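Local coordinates for salmonella typhimurium DB7155 bacteriophage DET7 tailspike (Bacteriophage, PDB 2V5I), which serves as the trimeric receptor-binding tailspike of the phage and probably binds and hydrolyses the O-antigen polysaccharide of its Salmonella host, at residues 262-267 against 299-304; 314-319 against 360-365. One frame throughout, in Å; residues are numbered along the deposited sequence.

Contact 1 (262-267 against 299-304); sequences QGSVGG and APEPDR
The carboxylate of Glu301 is the flat group here, and Ser264 meets it through one oxygen. The Ser264 hydroxyl donates to the syn lone pair of OE2, with OG and OE2 2.6 Å apart, a short bond. That it is one-sided rather than shared follows from the other oxygen: Glu301 OE1 stays 3.7 Å from Ser264 OG. Ser264 CB follows its hydroxyl in, reaching 3.3 Å from Glu301 OE2. Water 1 approaches the same oxygen from well above the carboxylate plane, at about a right angle to the serine bond; its link to OE2 is weak, but it also accepts from the backbone N of Ser264. The rotamer accounts for the paired approach: with chi1 -65°, the OG of Ser264 lies on the side of its own N, so Ser264 reaches OE2 directly through its hydroxyl and, more weakly, through the water on its N.

In the parallel beta-helix of this P22-like tailspike, these residues belong to excursions from the coils. Residues 264-265 pair antiparallel with 268-269 in a small hairpin, turned by Gly266 and Gly267 at positive phi, while 299-304 lies in the long loop between strands 290-291 and 323-330. Gln262 NE2 donates to Asp291 OD1 at the end of strand 290-291 and to Gly293 O at the start of the loop.

Glu301 reaches across to Ser264 with its chain extended beyond CG, although chi1 of 28° departs from a staggered value. Further along, the guanidinium of Arg304 turns to other partners, making a salt bridge to Asp295 and hydrogen bonds to the carbonyls of Leu308 and Tyr313.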
loop_
_atom_site.group_PDB
_atom_site.type_symbol
_atom_site.label_atom_id
_atom_site.label_comp_id
_atom_site.label_asym_id
_atom_site.label_seq_id
_atom_site.Cartn_x
_atom_site.Cartn_y
_atom_site.Cartn_z
ATOM N N GLN A 262 -1.290 -21.250 18.630
ATOM C CA GLN A 262 -1.034 -20.763 19.956
ATOM C C GLN A 262 -0.846 -21.918 20.916
ATOM O O GLN A 262 -1.497 -22.970 20.788
ATOM C CB GLN A 262 -2.182 -19.899 20.474
ATOM C CG GLN A 262 -2.193 -18.559 19.842
ATOM C CD GLN A 262 -3.392 -18.262 19.058
ATOM O OE1 GLN A 262 -4.489 -18.339 19.585
ATOM N NE2 GLN A 262 -3.212 -17.865 17.769
ATOM N N GLY A 263 0.010 -21.721 21.890
ATOM C CA GLY A 263 0.181 -22.670 22.981
ATOM C C GLY A 263 0.961 -23.920 22.634
ATOM O O GLY A 263 1.852 -23.921 21.776
ATOM N N SER A 264 0.506 -25.048 23.181
ATOM C CA SER A 264 1.166 -26.357 23.068
ATOM C C SER A 264 0.296 -27.362 22.330
ATOM O O SER A 264 -0.919 -27.274 22.348
ATOM C CB SER A 264 1.409 -26.929 24.473
ATOM O OG SER A 264 2.311 -26.148 25.186
ATOM N N VAL A 265 0.960 -28.303 21.652
ATOM C CA VAL A 265 0.295 -29.483 21.055
ATOM C C VAL A 265 1.156 -30.652 21.446
ATOM O O VAL A 265 2.356 -30.613 21.282
ATOM C CB VAL A 265 0.167 -29.383 19.528
ATOM C CG1 VAL A 265 -0.395 -30.680 18.938
ATOM C CG2 VAL A 265 -0.763 -28.276 19.175
ATOM N N GLY A 266 0.553 -31.709 21.989
ATOM C CA GLY A 266 1.339 -32.895 22.369
ATOM C C GLY A 266 2.367 -32.647 23.464
ATOM O O GLY A 266 3.370 -33.374 23.570
ATOM N N GLY A 267 2.125 -31.650 24.310
ATOM C CA GLY A 267 3.020 -31.337 25.417
ATOM C C GLY A 267 4.210 -30.433 25.165
ATOM O O GLY A 267 5.014 -30.212 26.063
ATOM N N ALA A 299 -5.276 -19.809 28.710
ATOM C CA ALA A 299 -4.108 -20.033 29.546
ATOM C C ALA A 299 -4.168 -21.261 30.448
ATOM O O ALA A 299 -4.040 -21.167 31.681
ATOM C CB ALA A 299 -3.814 -18.782 30.386
ATOM N N PRO A 300 -4.287 -22.441 29.838
ATOM C CA PRO A 300 -4.401 -23.651 30.631
ATOM C C PRO A 300 -3.113 -24.229 31.202
ATOM O O PRO A 300 -3.188 -25.298 31.822
ATOM C CB PRO A 300 -4.986 -24.635 29.636
ATOM C CG PRO A 300 -4.321 -24.245 28.358
ATOM C CD PRO A 300 -4.317 -22.717 28.390
ATOM N N GLU A 301 -1.947 -23.610 30.966
ATOM C CA GLU A 301 -0.704 -24.033 31.638
ATOM C C GLU A 301 0.067 -22.788 32.043
ATOM O O GLU A 301 -0.091 -21.750 31.424
ATOM C CB GLU A 301 0.189 -24.954 30.770
ATOM C CG GLU A 301 0.030 -24.728 29.305
ATOM C CD GLU A 301 0.887 -25.579 28.374
ATOM O OE1 GLU A 301 1.515 -26.605 28.760
ATOM O OE2 GLU A 301 0.940 -25.158 27.194
ATOM N N PRO A 302 0.872 -22.896 33.089
ATOM C CA PRO A 302 1.559 -21.724 33.656
ATOM C C PRO A 302 2.894 -21.374 33.022
ATOM O O PRO A 302 3.464 -20.314 33.348
ATOM C CB PRO A 302 1.784 -22.151 35.110
ATOM C CG PRO A 302 2.007 -23.596 35.041
ATOM C CD PRO A 302 1.111 -24.103 33.911
ATOM N N ASP A 303 3.381 -22.220 32.114
ATOM C CA ASP A 303 4.673 -22.026 31.489
ATOM C C ASP A 303 4.573 -22.373 29.997
ATOM O O ASP A 303 3.457 -22.593 29.511
ATOM C CB ASP A 303 5.562 -23.110 32.163
ATOM C CG ASP A 303 5.028 -24.621 31.960
ATOM O OD1 ASP A 303 3.799 -24.967 31.897
ATOM O OD2 ASP A 303 5.886 -25.529 31.910
ATOM N N ARG A 304 5.707 -22.455 29.307
ATOM C CA ARG A 304 5.768 -22.794 27.895
ATOM C C ARG A 304 6.778 -23.887 27.662
ATOM O O ARG A 304 7.917 -23.607 27.305
ATOM C CB ARG A 304 6.242 -21.570 27.104
ATOM C CG ARG A 304 5.336 -20.348 27.227
ATOM C CD ARG A 304 5.661 -19.311 26.137
ATOM N NE ARG A 304 4.948 -18.056 26.280
ATOM C CZ ARG A 304 5.414 -17.003 26.972
ATOM N NH1 ARG A 304 6.545 -17.110 27.631
ATOM N NH2 ARG A 304 4.762 -15.855 27.016
HETATM O O HOH W 1 -1.697 -24.740 25.217
#

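Contact 2 (314-319 against 360-365)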
loop_
_atom_site.group_PDB
_atom_site.type_symbol
_atom_site.label_atom_id
_atom_site.label_comp_id
_atom_site.label_asym_id
_atom_site.label_seq_id
_atom_site.Cartn_x
_atom_site.Cartn_y
_atom_site.Cartn_z
ATOM N N PRO A 314 6.219 -12.543 29.899
ATOM C CA PRO A 314 4.865 -12.887 30.319
ATOM C C PRO A 314 3.944 -13.312 29.162
ATOM O O PRO A 314 4.228 -13.039 27.978
ATOM C CB PRO A 314 4.327 -11.597 30.937
ATOM C CG PRO A 314 5.536 -10.803 31.283
ATOM C CD PRO A 314 6.571 -11.173 30.300
ATOM N N PHE A 315 2.858 -13.977 29.494
ATOM C CA PHE A 315 1.910 -14.382 28.486
ATOM C C PHE A 315 1.425 -13.137 27.707
ATOM O O PHE A 315 1.205 -12.062 28.280
ATOM C CB PHE A 315 0.714 -15.152 29.050
ATOM C CG PHE A 315 1.050 -16.557 29.509
ATOM C CD1 PHE A 315 1.749 -17.430 28.692
ATOM C CD2 PHE A 315 0.613 -17.018 30.737
ATOM C CE1 PHE A 315 2.032 -18.735 29.080
ATOM C CE2 PHE A 315 0.906 -18.366 31.154
ATOM C CZ PHE A 315 1.586 -19.197 30.342
ATOM N N HIS A 316 1.386 -13.311 26.383
ATOM C CA HIS A 316 0.992 -12.286 25.430
ATOM C C HIS A 316 2.125 -11.278 25.133
ATOM O O HIS A 316 1.888 -10.285 24.459
ATOM C CB HIS A 316 -0.331 -11.602 25.790
ATOM C CG HIS A 316 -1.483 -12.555 25.877
ATOM N ND1 HIS A 316 -1.893 -13.342 24.824
ATOM C CD2 HIS A 316 -2.305 -12.844 26.910
ATOM C CE1 HIS A 316 -2.930 -14.073 25.210
ATOM N NE2 HIS A 316 -3.200 -13.790 26.478
ATOM N N GLN A 317 3.327 -11.550 25.636
ATOM C CA GLN A 317 4.479 -10.642 25.443
ATOM C C GLN A 317 5.665 -11.282 24.669
ATOM O O GLN A 317 6.771 -10.762 24.715
ATOM C CB GLN A 317 4.930 -10.031 26.789
ATOM C CG GLN A 317 3.794 -9.296 27.452
ATOM C CD GLN A 317 4.231 -8.391 28.567
ATOM O OE1 GLN A 317 5.369 -7.936 28.604
ATOM N NE2 GLN A 317 3.314 -8.126 29.493
ATOM N N LEU A 318 5.460 -12.401 23.980
ATOM C CA LEU A 318 6.553 -12.993 23.208
ATOM C C LEU A 318 7.007 -12.090 22.069
ATOM O O LEU A 318 6.175 -11.410 21.454
ATOM C CB LEU A 318 6.194 -14.358 22.659
ATOM C CG LEU A 318 6.104 -15.493 23.702
ATOM C CD1 LEU A 318 5.432 -16.704 23.029
ATOM C CD2 LEU A 318 7.433 -15.865 24.314
ATOM N N PRO A 319 8.315 -12.090 21.793
ATOM C CA PRO A 319 8.849 -11.331 20.621
ATOM C C PRO A 319 8.668 -12.083 19.311
ATOM O O PRO A 319 9.623 -12.551 18.676
ATOM C CB PRO A 319 10.310 -11.161 21.000
ATOM C CG PRO A 319 10.626 -12.408 21.676
ATOM C CD PRO A 319 9.409 -12.751 22.523
ATOM N N LEU A 360 -7.898 -6.809 17.249
ATOM C CA LEU A 360 -7.740 -7.052 18.672
ATOM C C LEU A 360 -6.283 -7.395 18.846
ATOM O O LEU A 360 -5.824 -8.506 18.535
ATOM C CB LEU A 360 -8.651 -8.187 19.175
ATOM C CG LEU A 360 -8.912 -8.178 20.681
ATOM C CD1 LEU A 360 -9.864 -9.300 21.029
ATOM C CD2 LEU A 360 -7.665 -8.303 21.497
ATOM N N ALA A 361 -5.505 -6.401 19.279
ATOM C CA ALA A 361 -4.092 -6.538 19.443
ATOM C C ALA A 361 -3.774 -6.536 20.919
ATOM O O ALA A 361 -3.753 -5.497 21.574
ATOM C CB ALA A 361 -3.362 -5.379 18.730
ATOM N N HIS A 362 -3.431 -7.708 21.430
ATOM C CA HIS A 362 -2.998 -7.850 22.804
ATOM C C HIS A 362 -1.486 -7.753 22.824
ATOM O O HIS A 362 -0.747 -8.732 23.078
ATOM C CB HIS A 362 -3.498 -9.184 23.375
ATOM C CG HIS A 362 -3.408 -9.248 24.859
ATOM N ND1 HIS A 362 -4.292 -9.984 25.613
ATOM C CD2 HIS A 362 -2.543 -8.680 25.730
ATOM C CE1 HIS A 362 -3.976 -9.854 26.887
ATOM N NE2 HIS A 362 -2.930 -9.063 26.991
ATOM N N THR A 363 -1.011 -6.532 22.534
ATOM C CA THR A 363 0.360 -6.272 22.189
ATOM C C THR A 363 0.930 -5.167 23.048
ATOM O O THR A 363 0.182 -4.339 23.605
ATOM C CB THR A 363 0.517 -5.858 20.722
ATOM O OG1 THR A 363 -0.339 -4.722 20.469
ATOM C CG2 THR A 363 0.086 -7.010 19.822
ATOM N N TYR A 364 2.248 -5.214 23.155
ATOM C CA TYR A 364 3.071 -4.326 23.977
ATOM C C TYR A 364 4.255 -3.844 23.200
ATOM O O TYR A 364 4.948 -4.640 22.585
ATOM C CB TYR A 364 3.577 -5.097 25.218
ATOM C CG TYR A 364 2.456 -5.705 26.002
ATOM C CD1 TYR A 364 1.884 -6.909 25.602
ATOM C CD2 TYR A 364 1.939 -5.071 27.107
ATOM C CE1 TYR A 364 0.832 -7.451 26.265
ATOM C CE2 TYR A 364 0.855 -5.620 27.779
ATOM C CZ TYR A 364 0.335 -6.822 27.372
ATOM O OH TYR A 364 -0.720 -7.383 28.053
ATOM N N ASN A 365 4.538 -2.536 23.238
ATOM C CA ASN A 365 5.708 -1.960 22.545
ATOM C C ASN A 365 5.778 -2.296 21.058
ATOM O O ASN A 365 6.870 -2.608 20.499
ATOM C CB ASN A 365 7.018 -2.385 23.219
ATOM C CG ASN A 365 8.246 -1.561 22.731
ATOM O OD1 ASN A 365 8.191 -0.325 22.680
ATOM N ND2 ASN A 365 9.350 -2.243 22.431
HETATM O O HOH W 2 0.787 -9.668 29.697
#
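His316 packs on His362 where a type II turn, Pro314 to Gln317, leans against strand 357-364 of the parallel beta-helix. Its CB sits over the face of the His362 ring, 3.8 Å from the centroid and 17° off the normal, a CH-pi contact. CG follows, above the middle of that ring, and being anti to the carbonyl carbon (chi1 -59°) it carries the imidazole over His362. The two imidazoles form an offset stack with planes 21° apart, closest at His316 CD2 to His362 CE1, 3.4 Å. At the tip, His316 NE2 passes near the CE1 and ND1 rim, while its own ND1 is hydrogen-bonded to Asp340, which fixes the ring's rotation.

Gln317 crosses the Tyr364 ring at about a right angle: CG makes a CH-pi contact 4.0 Å from the centroid, and the amide stacks on the same face with NE2 above its centre. The carbonyl O of His316 meets the edge of that ring near its plane.

Tyr364 OH and His362 NE2 join the two strand side chains by a 3.0 Å hydrogen bond. Water 2 accepts from Gln317 NE2 at 3.0 Å, donates to Phe315 O, and lies 3.2 Å from Tyr364 OH.

Overall arrangement
Both contacts are at the surface, none of their touching residues being buried, and both use the long loop between strands 290-291 and 323-330. Contact 1 joins it to the hairpin that begins with strand 264-265, whereas contact 2 lays it on strand 357-364, nearer the centre of the chain. The chemistry changes accordingly: 85 Å² and one charged-polar bond in contact 1, against 230 Å² of stacked rings and amide in contact 2. The two centres lie 16 Å apart, yet the loop links them, for Arg304 NH2 reaches Pro314 O in a weak hydrogen bond. Asp295 OD2, the salt-bridge partner of Arg304, also accepts from the backbone N of His316, tying segments 299-304 and 314-319 together.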